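Local coordinates for protein putative secreted lipase (Streptomyces sp. W007, PDB 5H6B) that probably hydrolyses the ester bonds of triacylglycerols as a thermostable secreted lipase of the alpha/beta-hydrolase type, at residues R191-A196 with R217-Q222; C225-S230 with T258-V263; A242-A247 with R254-T259. One frame throughout, in Å; residues are numbered along the deposited sequence.

Contact 1 (R191-A196 with R217-Q222); sequences RYTVIA and RNVLLQ
Tyr-192 O takes the backbone N-H of Arg-217 at 2.9 Å, the first of five backbone hydrogen bonds joining strand 191-196 to segment 217-222. The strands run in the same direction, 14° apart, and Val-194 serves as the double link, giving its N to Arg-217 O and receiving Val-219 N at its O. Ala-196 repeats this: its N reaches Val-219 O, and its O takes Leu-221 N at 2.8 Å, carrying the pairing into the start of helix 221-224. Beta-branched Thr-193, Val-194, Ile-195 and Val-219 suit such extended backbones.

Among the side chains, Val-194 lies alongside Asn-218, whose OD1 sits 3.3 Å from Val-194 CB, while its ND2 bonds to Leu-211 O in a nearby loop. With Thr-193 and Arg-217 on the other face, the methyl does the touching: CG2, anti to the backbone N of Thr-193, comes to 4.1 Å from Arg-217 NH1 near the guanidinium plane. Within the edge strand, Val-219 CG2 lies over one guanidinium face, and NH2 of the extended Arg-217 forms a salt bridge with Glu-245 of helix 240-250. Ile-195 and Val-219 make a looser apolar pair, CG1 to CB 4.5 Å.

The last two strands in sequence thus lie side by side at one border of the parallel sheet, 216-220 outermost, as in alpha/beta-hydrolases.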
ATOM      1  N   ARG A 191       9.853   6.300   7.893  1.00 45.05           N
ATOM      2  CA  ARG A 191       8.688   7.064   8.329  1.00 50.38           C
ATOM      3  C   ARG A 191       7.403   6.392   7.837  1.00 47.54           C
ATOM      4  O   ARG A 191       7.175   6.250   6.640  1.00 47.20           O
ATOM      5  CB  ARG A 191       8.792   8.519   7.867  1.00 55.19           C
ATOM      6  CG  ARG A 191      10.046   9.205   8.423  1.00 63.97           C
ATOM      7  CD  ARG A 191       9.788  10.587   9.019  1.00 72.78           C
ATOM      8  NE  ARG A 191       9.957  11.670   8.048  1.00 79.16           N
ATOM      9  CZ  ARG A 191       9.587  12.942   8.239  1.00 84.73           C
ATOM     10  NH1 ARG A 191       8.999  13.339   9.369  1.00 85.58           N
ATOM     11  NH2 ARG A 191       9.806  13.833   7.277  1.00 87.66           N
ATOM     12  N   TYR A 192       6.578   5.978   8.793  1.00 44.10           N
ATOM     13  CA  TYR A 192       5.371   5.212   8.537  1.00 41.85           C
ATOM     14  C   TYR A 192       4.155   6.087   8.704  1.00 42.15           C
ATOM     15  O   TYR A 192       4.036   6.783   9.723  1.00 40.71           O
ATOM     16  CB  TYR A 192       5.252   4.069   9.538  1.00 40.50           C
ATOM     17  CG  TYR A 192       6.328   3.011   9.464  1.00 39.47           C
ATOM     18  CD1 TYR A 192       7.592   3.213  10.036  1.00 38.68           C
ATOM     19  CD2 TYR A 192       6.071   1.787   8.862  1.00 39.64           C
ATOM     20  CE1 TYR A 192       8.559   2.222  10.000  1.00 38.68           C
ATOM     21  CE2 TYR A 192       7.028   0.794   8.832  1.00 39.23           C
ATOM     22  CZ  TYR A 192       8.265   1.007   9.391  1.00 39.64           C
ATOM     23  OH  TYR A 192       9.191  -0.005   9.307  1.00 37.05           O
ATOM     24  N   THR A 193       3.246   6.031   7.725  1.00 40.95           N
ATOM     25  CA  THR A 193       1.912   6.647   7.837  1.00 39.71           C
ATOM     26  C   THR A 193       0.853   5.562   7.562  1.00 39.41           C
ATOM     27  O   THR A 193       1.064   4.662   6.746  1.00 38.18           O
ATOM     28  CB  THR A 193       1.743   7.828   6.856  1.00 41.22           C
ATOM     29  OG1 THR A 193       2.854   8.735   6.987  1.00 41.81           O
ATOM     30  CG2 THR A 193       0.424   8.587   7.084  1.00 39.66           C
ATOM     31  N   VAL A 194      -0.249   5.619   8.299  1.00 37.26           N
ATOM     32  CA  VAL A 194      -1.385   4.738   8.088  1.00 37.36           C
ATOM     33  C   VAL A 194      -2.626   5.623   8.004  1.00 38.60           C
ATOM     34  O   VAL A 194      -2.845   6.489   8.854  1.00 39.63           O
ATOM     35  CB  VAL A 194      -1.558   3.704   9.209  1.00 35.93           C
ATOM     36  CG1 VAL A 194      -2.797   2.854   8.975  1.00 37.03           C
ATOM     37  CG2 VAL A 194      -0.340   2.814   9.320  1.00 37.26           C
ATOM     38  N   ILE A 195      -3.408   5.415   6.947  1.00 37.01           N
ATOM     39  CA  ILE A 195      -4.665   6.098   6.758  1.00 32.61           C
ATOM     40  C   ILE A 195      -5.713   4.994   6.747  1.00 33.06           C
ATOM     41  O   ILE A 195      -5.680   4.098   5.899  1.00 32.99           O
ATOM     42  CB  ILE A 195      -4.685   6.903   5.447  1.00 32.78           C
ATOM     43  CG1 ILE A 195      -3.493   7.862   5.377  1.00 31.51           C
ATOM     44  CG2 ILE A 195      -6.002   7.653   5.314  1.00 32.99           C
ATOM     45  CD1 ILE A 195      -3.153   8.319   3.985  1.00 32.78           C
ATOM     46  N   ALA A 196      -6.629   5.071   7.713  1.00 33.65           N
ATOM     47  CA  ALA A 196      -7.670   4.103   7.921  1.00 32.44           C
ATOM     48  C   ALA A 196      -9.012   4.795   7.919  1.00 34.05           C
ATOM     49  O   ALA A 196      -9.103   6.012   8.163  1.00 34.68           O
ATOM     50  CB  ALA A 196      -7.458   3.383   9.245  1.00 32.62           C
ATOM     51  N   ARG A 217       2.747   7.770  12.082  1.00 47.89           N
ATOM     52  CA  ARG A 217       1.608   8.657  12.129  1.00 45.79           C
ATOM     53  C   ARG A 217       0.363   7.882  11.706  1.00 43.42           C
ATOM     54  O   ARG A 217       0.270   7.458  10.570  1.00 43.68           O
ATOM     55  CB  ARG A 217       1.830   9.856  11.217  1.00 47.92           C
ATOM     56  CG  ARG A 217       0.714  10.884  11.322  1.00 53.79           C
ATOM     57  CD  ARG A 217       1.189  12.270  10.904  1.00 61.06           C
ATOM     58  NE  ARG A 217       0.065  13.182  10.644  1.00 67.12           N
ATOM     59  CZ  ARG A 217      -0.708  13.169   9.550  1.00 67.85           C
ATOM     60  NH1 ARG A 217      -0.500  12.283   8.581  1.00 68.85           N
ATOM     61  NH2 ARG A 217      -1.706  14.052   9.423  1.00 68.86           N
ATOM     62  N   ASN A 218      -0.588   7.710  12.619  1.00 39.95           N
ATOM     63  CA  ASN A 218      -1.838   7.030  12.315  1.00 41.12           C
ATOM     64  C   ASN A 218      -2.909   8.080  12.151  1.00 40.68           C
ATOM     65  O   ASN A 218      -3.060   8.927  13.008  1.00 41.18           O
ATOM     66  CB  ASN A 218      -2.227   6.051  13.427  1.00 39.43           C
ATOM     67  CG  ASN A 218      -1.320   4.834  13.471  1.00 40.11           C
ATOM     68  OD1 ASN A 218      -1.154   4.126  12.484  1.00 37.78           O
ATOM     69  ND2 ASN A 218      -0.726   4.585  14.625  1.00 42.41           N
ATOM     70  N   VAL A 219      -3.671   7.980  11.064  1.00 38.95           N
ATOM     71  CA  VAL A 219      -4.654   8.972  10.679  1.00 38.29           C
ATOM     72  C   VAL A 219      -5.997   8.306  10.404  1.00 37.65           C
ATOM     73  O   VAL A 219      -6.083   7.305   9.667  1.00 35.10           O
ATOM     74  CB  VAL A 219      -4.186   9.695   9.405  1.00 41.06           C
ATOM     75  CG1 VAL A 219      -5.176  10.785   8.999  1.00 41.44           C
ATOM     76  CG2 VAL A 219      -2.786  10.273   9.625  1.00 41.81           C
ATOM     77  N   LEU A 220      -7.034   8.858  11.016  1.00 38.31           N
ATOM     78  CA  LEU A 220      -8.391   8.428  10.803  1.00 40.32           C
ATOM     79  C   LEU A 220      -8.989   9.352   9.752  1.00 40.31           C
ATOM     80  O   LEU A 220      -9.057  10.575   9.956  1.00 39.37           O
ATOM     81  CB  LEU A 220      -9.193   8.510  12.098  1.00 42.28           C
ATOM     82  CG  LEU A 220     -10.640   8.010  12.014  1.00 44.84           C
ATOM     83  CD1 LEU A 220     -10.680   6.541  11.613  1.00 42.98           C
ATOM     84  CD2 LEU A 220     -11.373   8.230  13.338  1.00 44.75           C
ATOM     85  N   LEU A 221      -9.422   8.760   8.637  1.00 37.33           N
ATOM     86  CA  LEU A 221      -9.987   9.506   7.509  1.00 38.29           C
ATOM     87  C   LEU A 221     -11.121  10.458   7.904  1.00 37.12           C
ATOM     88  O   LEU A 221     -11.246  11.561   7.356  1.00 36.21           O
ATOM     89  CB  LEU A 221     -10.517   8.525   6.441  1.00 37.35           C
ATOM     90  CG  LEU A 221     -11.130   9.105   5.164  1.00 36.48           C
ATOM     91  CD1 LEU A 221     -10.035   9.814   4.378  1.00 36.60           C
ATOM     92  CD2 LEU A 221     -11.823   8.006   4.348  1.00 37.69           C
ATOM     93  N   GLN A 222     -11.950  10.024   8.843  1.00 37.76           N
ATOM     94  CA  GLN A 222     -13.080  10.820   9.270  1.00 39.41           C
ATOM     95  C   GLN A 222     -12.642  12.032  10.136  1.00 42.18           C
ATOM     96  O   GLN A 222     -13.395  12.992  10.223  1.00 41.74           O
ATOM     97  CB  GLN A 222     -14.147   9.975   9.949  1.00 40.39           C
ATOM     98  CG  GLN A 222     -14.897   9.024   8.996  1.00 42.16           C
ATOM     99  CD  GLN A 222     -14.029   7.904   8.422  1.00 42.50           C
ATOM    100  OE1 GLN A 222     -14.103   7.576   7.241  1.00 46.09           O
ATOM    101  NE2 GLN A 222     -13.194   7.333   9.254  1.00 40.94           N
TER

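Contact 2 (C225-S230 with T258-V263); sequences CPVDLS and TTCASV
Cys-225 and Cys-260 are joined by a disulfide, SG to SG 2.1 Å, and this bond makes up most of the meeting between two surface loops. Cys-225 supplies the bump: its side chain points toward segment 258-263, with SG anti to the backbone N (chi1 -178°). The torsion about the S-S bond is 102°, a little more than a right angle, and the CA atoms of Cys-225 and Cys-260 lie 4.9 Å apart.

Around the Cys-260 sulfur the first loop forms a shallow collar. Val-227 CG2 approaches Cys-260 SG at 4.0 Å and Pro-226 CD at 4.2 Å, while Cys-225 CB lies 3.1 Å from the same sulfur across the bridge. The collar owes its curve to a type I turn from Cys-225 to Asp-228, in which proline suits the second position because its ring already fixes the required phi. Asp-228 then accepts Ser-230 N at OD1 in an Asx turn. In the other loop, Thr-259 OG1 takes Ala-261 N at 3.2 Å, an ST turn that leads into the short 3-10 segment carrying Cys-260.

Chemically, a covalent bond does here what so small an apolar patch could hardly do alone: it ties the C-terminal tail to the loop after helix 221-224, and such a cross-link probably limits how far the tail can fray, consistent with a secreted, thermostable enzyme.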
ATOM      1  N   CYS A 225     -12.154  14.386   7.145  1.00 41.85           N
ATOM      2  CA  CYS A 225     -13.463  14.750   6.651  1.00 41.73           C
ATOM      3  C   CYS A 225     -14.513  13.852   7.313  1.00 45.05           C
ATOM      4  O   CYS A 225     -14.635  12.685   6.951  1.00 45.61           O
ATOM      5  CB  CYS A 225     -13.531  14.644   5.128  1.00 41.92           C
ATOM      6  SG  CYS A 225     -15.120  15.151   4.418  1.00 44.86           S
ATOM      7  N   PRO A 226     -15.276  14.401   8.287  1.00 46.35           N
ATOM      8  CA  PRO A 226     -16.345  13.675   8.993  1.00 44.34           C
ATOM      9  C   PRO A 226     -17.406  12.999   8.116  1.00 43.51           C
ATOM     10  O   PRO A 226     -17.988  11.993   8.542  1.00 41.35           O
ATOM     11  CB  PRO A 226     -17.024  14.773   9.841  1.00 43.68           C
ATOM     12  CG  PRO A 226     -15.967  15.804  10.046  1.00 44.37           C
ATOM     13  CD  PRO A 226     -15.067  15.760   8.850  1.00 44.14           C
ATOM     14  N   VAL A 227     -17.680  13.569   6.938  1.00 43.74           N
ATOM     15  CA  VAL A 227     -18.680  13.019   6.010  1.00 43.52           C
ATOM     16  C   VAL A 227     -18.076  12.165   4.872  1.00 46.68           C
ATOM     17  O   VAL A 227     -18.799  11.748   3.971  1.00 52.99           O
ATOM     18  CB  VAL A 227     -19.612  14.130   5.445  1.00 44.44           C
ATOM     19  CG1 VAL A 227     -20.548  14.670   6.537  1.00 42.62           C
ATOM     20  CG2 VAL A 227     -18.819  15.262   4.794  1.00 42.23           C
ATOM     21  N   ASP A 228     -16.769  11.893   4.915  1.00 45.04           N
ATOM     22  CA  ASP A 228     -16.154  10.902   4.019  1.00 43.23           C
ATOM     23  C   ASP A 228     -16.394   9.512   4.619  1.00 43.42           C
ATOM     24  O   ASP A 228     -15.727   9.105   5.581  1.00 40.36           O
ATOM     25  CB  ASP A 228     -14.654  11.181   3.825  1.00 42.37           C
ATOM     26  CG  ASP A 228     -14.002  10.250   2.809  1.00 44.24           C
ATOM     27  OD1 ASP A 228     -14.648   9.276   2.375  1.00 46.08           O
ATOM     28  OD2 ASP A 228     -12.826  10.481   2.451  1.00 40.57           O
ATOM     29  N   LEU A 229     -17.351   8.793   4.041  1.00 40.80           N
ATOM     30  CA  LEU A 229     -17.708   7.474   4.503  1.00 42.27           C
ATOM     31  C   LEU A 229     -17.099   6.338   3.652  1.00 43.03           C
ATOM     32  O   LEU A 229     -17.644   5.240   3.649  1.00 43.34           O
ATOM     33  CB  LEU A 229     -19.236   7.348   4.536  1.00 46.01           C
ATOM     34  CG  LEU A 229     -20.030   8.541   5.092  1.00 47.61           C
ATOM     35  CD1 LEU A 229     -21.519   8.238   5.050  1.00 49.16           C
ATOM     36  CD2 LEU A 229     -19.600   8.908   6.510  1.00 45.62           C
ATOM     37  N   SER A 230     -15.983   6.582   2.952  1.00 39.34           N
ATOM     38  CA  SER A 230     -15.298   5.526   2.196  1.00 37.84           C
ATOM     39  C   SER A 230     -15.112   4.269   3.019  1.00 35.49           C
ATOM     40  O   SER A 230     -14.754   4.338   4.183  1.00 37.03           O
ATOM     41  CB  SER A 230     -13.906   5.968   1.708  1.00 37.21           C
ATOM     42  OG  SER A 230     -14.023   6.824   0.597  1.00 38.93           O
ATOM     43  N   THR A 258      -5.542  18.313   5.390  1.00 46.35           N
ATOM     44  CA  THR A 258      -6.511  17.664   4.526  1.00 43.00           C
ATOM     45  C   THR A 258      -7.920  17.832   5.120  1.00 40.80           C
ATOM     46  O   THR A 258      -8.179  17.437   6.257  1.00 41.96           O
ATOM     47  CB  THR A 258      -6.149  16.183   4.322  1.00 42.22           C
ATOM     48  OG1 THR A 258      -4.812  16.081   3.802  1.00 38.87           O
ATOM     49  CG2 THR A 258      -7.104  15.555   3.312  1.00 43.40           C
ATOM     50  N   THR A 259      -8.815  18.427   4.338  1.00 39.04           N
ATOM     51  CA  THR A 259     -10.196  18.649   4.740  1.00 40.21           C
ATOM     52  C   THR A 259     -11.121  18.062   3.661  1.00 41.32           C
ATOM     53  O   THR A 259     -10.641  17.536   2.657  1.00 38.22           O
ATOM     54  CB  THR A 259     -10.496  20.164   4.919  1.00 39.88           C
ATOM     55  OG1 THR A 259     -10.521  20.806   3.646  1.00 41.57           O
ATOM     56  CG2 THR A 259      -9.442  20.847   5.776  1.00 37.99           C
ATOM     57  N   CYS A 260     -12.435  18.177   3.864  1.00 41.16           N
ATOM     58  CA  CYS A 260     -13.426  17.801   2.849  1.00 44.49           C
ATOM     59  C   CYS A 260     -13.208  18.485   1.464  1.00 47.13           C
ATOM     60  O   CYS A 260     -13.547  17.908   0.417  1.00 42.53           O
ATOM     61  CB  CYS A 260     -14.837  18.075   3.375  1.00 45.55           C
ATOM     62  SG  CYS A 260     -15.267  17.181   4.916  1.00 52.35           S
ATOM     63  N   ALA A 261     -12.622  19.691   1.464  1.00 45.66           N
ATOM     64  CA  ALA A 261     -12.324  20.437   0.233  1.00 43.71           C
ATOM     65  C   ALA A 261     -11.404  19.688  -0.718  1.00 44.38           C
ATOM     66  O   ALA A 261     -11.420  19.954  -1.918  1.00 44.19           O
ATOM     67  CB  ALA A 261     -11.735  21.799   0.556  1.00 44.55           C
ATOM     68  N   SER A 262     -10.623  18.734  -0.211  1.00 43.96           N
ATOM     69  CA  SER A 262      -9.799  17.898  -1.091  1.00 44.87           C
ATOM     70  C   SER A 262     -10.570  16.898  -1.965  1.00 43.74           C
ATOM     71  O   SER A 262      -9.952  16.228  -2.771  1.00 44.96           O
ATOM     72  CB  SER A 262      -8.757  17.137  -0.273  1.00 44.32           C
ATOM     73  OG  SER A 262      -7.942  18.027   0.451  1.00 49.23           O
ATOM     74  N   VAL A 263     -11.893  16.786  -1.818  1.00 47.67           N
ATOM     75  CA  VAL A 263     -12.673  15.748  -2.526  1.00 51.07           C
ATOM     76  C   VAL A 263     -12.550  15.805  -4.053  1.00 56.56           C
ATOM     77  O   VAL A 263     -12.676  14.774  -4.707  1.00 61.79           O
ATOM     78  CB  VAL A 263     -14.167  15.750  -2.105  1.00 51.92           C
ATOM     79  CG1 VAL A 263     -14.929  16.884  -2.779  1.00 50.77           C
ATOM     80  CG2 VAL A 263     -14.832  14.408  -2.401  1.00 54.08           C
TER

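Contact 3 (A242-A247 with R254-T259); sequences AFHEVA and RATPTT
His-244 and Glu-245, neighbours on helix 240-250, both reach for the hydroxyl of Thr-258. The first residue of the helix segment to meet the tail is His-244. Its ring leaves the helix with CG anti to the backbone N (chi1 -167°) and presents its edge to segment 254-259. ND1 gives its hydrogen to Thr-258 OG1 at 2.8 Å, in a nearly straight bond of 168° that lies almost within the ring plane. Also at the ring's edge, His-244 CE1 meets Thr-256 O at 3.3 Å, and a water lies near both His-244 NE2 and Thr-256 OG1, at a long 3.3 Å from that hydroxyl. Histidine suits this place because its two ring nitrogens can serve two partners, Thr-258 OG1 and the water, at different points of the rim. Beside the ring, Thr-258 CG2 packs on His-244 CB at 3.9 Å.

Glu-245 follows. Its chain bends at chi2 (65°), which swings the carboxylate round to the tail, and OE1 receives the proton of Thr-258 OG1 at 2.6 Å, nearly in line with its own C-O bond. The hydroxyl is thus held twice, accepting from the imidazole and donating to the carboxylate, a dual role that a threonine can fill while its methyl adds apolar contact. With an alanine in place of Thr-258, His-244 ND1 would probably lose its acceptor and Glu-245 OE1 one of its donors, leaving the imidazole freer to turn. The donors from Thr-258 and Asn-248 on OE1, with Arg-217 at OE2, are consistent with a charged carboxylate.

In the wider fold, the tail runs along one side of helix 240-250, where Asn-248 also binds Thr-256 O. Elsewhere on the helix, Phe-243 packs against helix 49-54 and Val-246 rests on strand 128-134.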
ATOM      1  N   ALA A 242      -8.126  10.898   0.997  1.00 34.94           N
ATOM      2  CA  ALA A 242      -7.051   9.973   1.329  1.00 34.66           C
ATOM      3  C   ALA A 242      -5.791  10.262   0.517  1.00 36.17           C
ATOM      4  O   ALA A 242      -4.697  10.324   1.081  1.00 38.22           O
ATOM      5  CB  ALA A 242      -7.480   8.534   1.151  1.00 35.03           C
ATOM      6  N   PHE A 243      -5.932  10.488  -0.785  1.00 35.06           N
ATOM      7  CA  PHE A 243      -4.742  10.717  -1.619  1.00 36.42           C
ATOM      8  C   PHE A 243      -4.012  12.044  -1.320  1.00 36.20           C
ATOM      9  O   PHE A 243      -2.788  12.104  -1.416  1.00 33.96           O
ATOM     10  CB  PHE A 243      -5.079  10.569  -3.120  1.00 36.70           C
ATOM     11  CG  PHE A 243      -5.637   9.205  -3.510  1.00 36.08           C
ATOM     12  CD1 PHE A 243      -5.398   8.051  -2.741  1.00 36.86           C
ATOM     13  CD2 PHE A 243      -6.385   9.066  -4.682  1.00 36.38           C
ATOM     14  CE1 PHE A 243      -5.910   6.806  -3.127  1.00 37.87           C
ATOM     15  CE2 PHE A 243      -6.897   7.817  -5.066  1.00 36.02           C
ATOM     16  CZ  PHE A 243      -6.651   6.690  -4.293  1.00 35.39           C
ATOM     17  N   HIS A 244      -4.752  13.083  -0.939  1.00 37.45           N
ATOM     18  CA  HIS A 244      -4.141  14.326  -0.464  1.00 39.51           C
ATOM     19  C   HIS A 244      -3.268  14.072   0.750  1.00 40.00           C
ATOM     20  O   HIS A 244      -2.142  14.609   0.842  1.00 38.57           O
ATOM     21  CB  HIS A 244      -5.203  15.356  -0.117  1.00 42.25           C
ATOM     22  CG  HIS A 244      -4.663  16.734   0.081  1.00 48.41           C
ATOM     23  ND1 HIS A 244      -4.320  17.231   1.324  1.00 47.62           N
ATOM     24  CD2 HIS A 244      -4.408  17.724  -0.810  1.00 49.02           C
ATOM     25  CE1 HIS A 244      -3.874  18.468   1.183  1.00 49.63           C
ATOM     26  NE2 HIS A 244      -3.921  18.792  -0.099  1.00 49.66           N
ATOM     27  N   GLU A 245      -3.788  13.250   1.671  1.00 37.63           N
ATOM     28  CA  GLU A 245      -3.025  12.844   2.851  1.00 37.54           C
ATOM     29  C   GLU A 245      -1.798  12.016   2.468  1.00 37.16           C
ATOM     30  O   GLU A 245      -0.749  12.169   3.066  1.00 35.75           O
ATOM     31  CB  GLU A 245      -3.915  12.114   3.860  1.00 39.25           C
ATOM     32  CG  GLU A 245      -3.327  12.003   5.255  1.00 41.92           C
ATOM     33  CD  GLU A 245      -3.150  13.357   5.957  1.00 42.16           C
ATOM     34  OE1 GLU A 245      -3.584  14.406   5.444  1.00 43.22           O
ATOM     35  OE2 GLU A 245      -2.563  13.368   7.046  1.00 44.18           O
ATOM     36  N   VAL A 246      -1.908  11.193   1.427  1.00 37.25           N
ATOM     37  CA  VAL A 246      -0.734  10.512   0.876  1.00 36.40           C
ATOM     38  C   VAL A 246       0.310  11.518   0.363  1.00 35.90           C
ATOM     39  O   VAL A 246       1.509  11.347   0.593  1.00 36.85           O
ATOM     40  CB  VAL A 246      -1.108   9.512  -0.244  1.00 36.16           C
ATOM     41  CG1 VAL A 246       0.138   8.900  -0.878  1.00 35.52           C
ATOM     42  CG2 VAL A 246      -1.997   8.411   0.303  1.00 37.49           C
ATOM     43  N   ALA A 247      -0.143  12.537  -0.356  1.00 34.72           N
ATOM     44  CA  ALA A 247       0.752  13.581  -0.858  1.00 36.36           C
ATOM     45  C   ALA A 247       1.419  14.390   0.289  1.00 36.35           C
ATOM     46  O   ALA A 247       2.551  14.784   0.162  1.00 33.58           O
ATOM     47  CB  ALA A 247       0.010  14.505  -1.809  1.00 37.48           C
ATOM     48  N   ARG A 254       5.986  20.485   2.509  1.00 64.08           N
ATOM     49  CA  ARG A 254       4.919  21.282   1.864  1.00 59.62           C
ATOM     50  C   ARG A 254       3.490  20.777   2.147  1.00 55.71           C
ATOM     51  O   ARG A 254       2.549  21.167   1.446  1.00 55.01           O
ATOM     52  CB  ARG A 254       5.185  21.404   0.351  1.00 65.50           C
ATOM     53  CG  ARG A 254       6.118  22.554  -0.038  1.00 70.73           C
ATOM     54  CD  ARG A 254       7.039  22.176  -1.187  1.00 75.78           C
ATOM     55  NE  ARG A 254       8.168  21.360  -0.719  1.00 84.52           N
ATOM     56  CZ  ARG A 254       8.908  20.527  -1.468  1.00 92.52           C
ATOM     57  NH1 ARG A 254       8.670  20.340  -2.770  1.00 95.20           N
ATOM     58  NH2 ARG A 254       9.902  19.847  -0.898  1.00 93.20           N
ATOM     59  N   ALA A 255       3.317  19.957   3.189  1.00 49.19           N
ATOM     60  CA  ALA A 255       1.990  19.441   3.565  1.00 49.88           C
ATOM     61  C   ALA A 255       1.058  20.569   3.978  1.00 52.49           C
ATOM     62  O   ALA A 255       1.504  21.560   4.549  1.00 56.05           O
ATOM     63  CB  ALA A 255       2.082  18.406   4.700  1.00 45.99           C
ATOM     64  N   THR A 256      -0.229  20.413   3.670  1.00 53.98           N
ATOM     65  CA  THR A 256      -1.292  21.331   4.113  1.00 55.92           C
ATOM     66  C   THR A 256      -2.450  20.490   4.655  1.00 54.04           C
ATOM     67  O   THR A 256      -2.684  19.377   4.173  1.00 56.25           O
ATOM     68  CB  THR A 256      -1.785  22.242   2.967  1.00 59.51           C
ATOM     69  OG1 THR A 256      -2.351  21.446   1.913  1.00 62.63           O
ATOM     70  CG2 THR A 256      -0.625  23.067   2.403  1.00 59.87           C
ATOM     71  N   PRO A 257      -3.176  20.996   5.662  1.00 53.36           N
ATOM     72  CA  PRO A 257      -4.180  20.113   6.257  1.00 51.59           C
ATOM     73  C   PRO A 257      -5.173  19.578   5.227  1.00 50.20           C
ATOM     74  O   PRO A 257      -5.559  20.293   4.294  1.00 51.98           O
ATOM     75  CB  PRO A 257      -4.882  21.002   7.293  1.00 52.83           C
ATOM     76  CG  PRO A 257      -3.919  22.106   7.567  1.00 54.56           C
ATOM     77  CD  PRO A 257      -3.190  22.336   6.275  1.00 54.12           C
ATOM     78  N   THR A 258      -5.542  18.313   5.390  1.00 46.35           N
ATOM     79  CA  THR A 258      -6.511  17.664   4.526  1.00 43.00           C
ATOM     80  C   THR A 258      -7.920  17.832   5.120  1.00 40.80           C
ATOM     81  O   THR A 258      -8.179  17.437   6.257  1.00 41.96           O
ATOM     82  CB  THR A 258      -6.149  16.183   4.322  1.00 42.22           C
ATOM     83  OG1 THR A 258      -4.812  16.081   3.802  1.00 38.87           O
ATOM     84  CG2 THR A 258      -7.104  15.555   3.312  1.00 43.40           C
ATOM     85  N   THR A 259      -8.815  18.427   4.338  1.00 39.04           N
ATOM     86  CA  THR A 259     -10.196  18.649   4.740  1.00 40.21           C
ATOM     87  C   THR A 259     -11.121  18.062   3.661  1.00 41.32           C
ATOM     88  O   THR A 259     -10.641  17.536   2.657  1.00 38.22           O
ATOM     89  CB  THR A 259     -10.496  20.164   4.919  1.00 39.88           C
ATOM     90  OG1 THR A 259     -10.521  20.806   3.646  1.00 41.57           O
ATOM     91  CG2 THR A 259      -9.442  20.847   5.776  1.00 37.99           C
TER
HETATM   92  O   HOH W   1      -2.680  20.694  -1.244  1.00 55.49           O

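In the fold
Contact 1 is complete before the others begin; contact 2 opens at 225-230, helix segment 242-247 of contact 3 follows, and both close on the tail 254-263. Contact 1 closes the sheet at its border; its second segment leads into helix 221-224, and the chain goes on to the loop of contact 2, about 14 Å away between centres. Contact 3, centred about 11 Å from each of the others, lies on helix 240-250, which packs against the sheet. Contacts 2 and 3 share Thr-258 and Thr-259, so the same tail is held by polar bonds and then by a disulfide. A salt bridge links contacts 1 and 3, while Leu-221 packs on Asp-228 and Ser-230. Together they fasten the C-terminal end onto the alpha/beta core.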